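Local atomic coordinates of L-lysine 6-monooxygenase involved in desferrioxamine biosynthesis (Erwinia amylovora CFBP1430, PDB entry 5O8P), a protein that binds FAD and, as a cadaverine monooxygenase, probably N-hydroxylates this diamine at the expense of NADPH in the biosynthesis of the siderophore desferrioxamine. Residues 12-17 with 155-160. Residues are numbered along the deposited sequence; the frame is centred on the assembly and turned at random.
With FAD (flavin-adenine dinucleotide), chain C.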
loop_
_atom_site.group_PDB
_atom_site.type_symbol
_atom_site.label_atom_id
_atom_site.label_comp_id
_atom_site.label_asym_id
_atom_site.label_seq_id
_atom_site.Cartn_x
_atom_site.Cartn_y
_atom_site.Cartn_z
ATOM N N ILE B 12 -21.483 6.578 39.927
ATOM C CA ILE B 12 -21.736 5.188 39.541
ATOM C C ILE B 12 -21.891 5.138 38.034
ATOM O O ILE B 12 -22.679 5.898 37.470
ATOM C CB ILE B 12 -23.036 4.625 40.165
ATOM C CG1 ILE B 12 -22.911 4.501 41.669
ATOM C CG2 ILE B 12 -23.358 3.240 39.605
ATOM C CD1 ILE B 12 -24.258 4.352 42.340
ATOM N N GLY B 13 -21.155 4.234 37.398
ATOM C CA GLY B 13 -21.326 3.969 35.974
ATOM C C GLY B 13 -22.281 2.808 35.837
ATOM O O GLY B 13 -22.100 1.778 36.488
ATOM N N ILE B 14 -23.312 2.971 35.012
ATOM C CA ILE B 14 -24.274 1.898 34.746
ATOM C C ILE B 14 -24.072 1.422 33.316
ATOM O O ILE B 14 -24.339 2.152 32.387
ATOM C CB ILE B 14 -25.714 2.391 34.920
ATOM C CG1 ILE B 14 -25.930 2.878 36.348
ATOM C CG2 ILE B 14 -26.710 1.300 34.536
ATOM C CD1 ILE B 14 -27.269 3.563 36.558
ATOM N N GLY B 15 -23.616 0.191 33.164
ATOM C CA GLY B 15 -23.240 -0.391 31.879
ATOM C C GLY B 15 -21.735 -0.409 31.765
ATOM O O GLY B 15 -21.106 0.574 32.096
ATOM N N ILE B 16 -21.157 -1.532 31.347
ATOM C CA ILE B 16 -19.719 -1.651 31.142
ATOM C C ILE B 16 -19.467 -2.135 29.712
ATOM O O ILE B 16 -19.109 -3.306 29.441
ATOM C CB ILE B 16 -19.041 -2.567 32.184
ATOM C CG1 ILE B 16 -19.352 -2.090 33.600
ATOM C CG2 ILE B 16 -17.524 -2.563 32.002
ATOM C CD1 ILE B 16 -19.019 -3.123 34.660
ATOM N N GLY B 17 -19.690 -1.208 28.794
ATOM C CA GLY B 17 -19.233 -1.362 27.421
ATOM C C GLY B 17 -17.819 -0.854 27.359
ATOM O O GLY B 17 -17.254 -0.529 28.397
ATOM N N LEU B 155 -24.238 9.999 38.179
ATOM C CA LEU B 155 -24.371 8.801 37.348
ATOM C C LEU B 155 -23.753 9.020 35.975
ATOM O O LEU B 155 -23.798 10.125 35.438
ATOM C CB LEU B 155 -25.850 8.478 37.157
ATOM C CG LEU B 155 -26.681 8.291 38.413
ATOM C CD1 LEU B 155 -28.151 8.220 38.044
ATOM C CD2 LEU B 155 -26.217 7.041 39.135
ATOM N N VAL B 156 -23.203 7.969 35.393
ATOM C CA VAL B 156 -22.747 8.020 34.008
ATOM C C VAL B 156 -23.308 6.779 33.312
ATOM O O VAL B 156 -22.931 5.642 33.624
ATOM C CB VAL B 156 -21.207 8.242 33.879
ATOM C CG1 VAL B 156 -20.464 7.813 35.129
ATOM C CG2 VAL B 156 -20.601 7.551 32.660
ATOM N N LEU B 157 -24.224 7.031 32.373
ATOM C CA LEU B 157 -24.993 5.984 31.688
ATOM C C LEU B 157 -24.280 5.508 30.419
ATOM O O LEU B 157 -24.341 6.164 29.389
ATOM C CB LEU B 157 -26.395 6.506 31.349
ATOM C CG LEU B 157 -27.189 7.122 32.505
ATOM C CD1 LEU B 157 -28.565 7.591 32.069
ATOM C CD2 LEU B 157 -27.322 6.167 33.672
ATOM N N GLY B 158 -23.586 4.376 30.512
ATOM C CA GLY B 158 -22.919 3.754 29.373
ATOM C C GLY B 158 -23.611 2.471 28.955
ATOM O O GLY B 158 -22.950 1.477 28.670
ATOM N N THR B 159 -24.944 2.531 28.923
ATOM C CA THR B 159 -25.847 1.395 28.717
ATOM C C THR B 159 -25.684 0.795 27.318
ATOM O O THR B 159 -25.832 -0.401 27.130
ATOM C CB THR B 159 -27.330 1.859 28.956
ATOM O OG1 THR B 159 -27.682 1.615 30.325
ATOM C CG2 THR B 159 -28.372 1.172 28.059
ATOM N N GLY B 160 -25.393 1.643 26.343
ATOM C CA GLY B 160 -25.254 1.204 24.976
ATOM C C GLY B 160 -26.572 1.092 24.243
ATOM O O GLY B 160 -27.646 1.209 24.851
HETATM P PA FAD C . -22.079 -1.851 24.875
HETATM O O1A FAD C . -21.432 -3.150 24.432
HETATM O O2A FAD C . -23.463 -1.507 24.378
HETATM O O5B FAD C . -22.070 -1.901 26.490
HETATM C C5B FAD C . -23.255 -1.780 27.270
HETATM C C4B FAD C . -23.259 -2.690 28.493
HETATM O O4B FAD C . -24.234 -2.212 29.434
HETATM C C3B FAD C . -23.654 -4.123 28.157
HETATM O O3B FAD C . -22.726 -5.018 28.785
HETATM C C2B FAD C . -25.087 -4.259 28.672
HETATM O O2B FAD C . -25.428 -5.576 29.118
HETATM C C1B FAD C . -25.101 -3.284 29.833
HETATM N N9A FAD C . -26.440 -2.815 30.282
HETATM C C8A FAD C . -27.448 -2.296 29.550
HETATM N N7A FAD C . -28.507 -1.990 30.350
HETATM C C5A FAD C . -28.178 -2.315 31.619
HETATM C C6A FAD C . -28.816 -2.264 32.963
HETATM N N6A FAD C . -30.073 -1.784 33.124
HETATM N N1A FAD C . -28.101 -2.710 34.029
HETATM C C2A FAD C . -26.848 -3.196 33.900
HETATM N N3A FAD C . -26.217 -3.277 32.712
HETATM C C4A FAD C . -26.813 -2.859 31.563
HETATM N N1 FAD C . -16.464 1.463 16.952
HETATM C C2 FAD C . -15.158 1.754 16.714
HETATM O O2 FAD C . -14.746 2.899 17.006
HETATM N N3 FAD C . -14.300 0.851 16.187
HETATM C C4 FAD C . -14.691 -0.393 15.857
HETATM O O4 FAD C . -13.883 -1.205 15.367
HETATM C C4X FAD C . -16.103 -0.789 16.086
HETATM N N5 FAD C . -16.558 -2.024 15.780
HETATM C C5X FAD C . -17.853 -2.352 15.998
HETATM C C6 FAD C . -18.266 -3.639 15.660
HETATM C C7 FAD C . -19.582 -4.050 15.857
HETATM C C7M FAD C . -20.005 -5.449 15.480
HETATM C C8 FAD C . -20.561 -3.088 16.440
HETATM C C8M FAD C . -21.989 -3.507 16.663
HETATM C C9 FAD C . -20.159 -1.795 16.779
HETATM C C9A FAD C . -18.832 -1.367 16.587
HETATM N N10 FAD C . -18.370 -0.049 16.923
HETATM C C10 FAD C . -17.001 0.248 16.670
HETATM C "C1'" FAD C . -19.233 1.008 17.518
HETATM C "C2'" FAD C . -19.146 1.050 19.062
HETATM O "O2'" FAD C . -17.769 0.998 19.490
HETATM C "C3'" FAD C . -19.945 -0.066 19.762
HETATM O "O3'" FAD C . -21.339 0.034 19.433
HETATM C "C4'" FAD C . -19.803 -0.051 21.289
HETATM O "O4'" FAD C . -20.028 -1.369 21.802
HETATM C "C5'" FAD C . -20.776 0.911 21.966
HETATM O "O5'" FAD C . -20.259 1.271 23.249
HETATM P P FAD C . -21.087 0.947 24.580
HETATM O O1P FAD C . -20.251 1.380 25.767
HETATM O O2P FAD C . -22.428 1.578 24.334
HETATM O O3P FAD C . -21.037 -0.675 24.446
#
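I12–I14 pairs in parallel register with L155–L157, the two strand axes 4.8 Å apart at 20°. Three backbone hydrogen bonds alternate between them: V156 N to I12 O and I14 N to V156 O, each with an N-H...O angle of 159°, then the more bent G158 N to I14 O at 3.0 Å, where the strands give way to loops. V156 O also receives a CA-H...O contact from G13 CA. The pair belongs to the Rossmann-like FAD domain: 12-17 ends the first strand and forms the glycine-rich turn of the dinucleotide-binding beta-alpha unit, a GxGxxN pattern (G15, G17, N20) with G17 the N-cap of helix 18-27. On one sheet face I14 and L157 run alongside one another; CG1 of I14 stands anti to its carbonyl carbon (chi1 -60°), as does CG of L157, bringing CD1 of I14 to 3.9 Å from CD2 of L157. F349 touches both. On that face too, CD2 of L155 reaches CB of I12 at 4.1 Å. On the other, CG1 of V156 lies against the I12-G13 peptide, 3.7 Å from I12 O and 4.0 Å from G13 CA. Past the strand ends both loops line the cofactor. G15 CA comes 3.2 Å from ribose O4B of FAD, and G17 and G160 border the diphosphate. T159 sets CG2 3.9 Å from adenine C8A, while D39 takes a hydrogen bond from I16 N and also binds FAD.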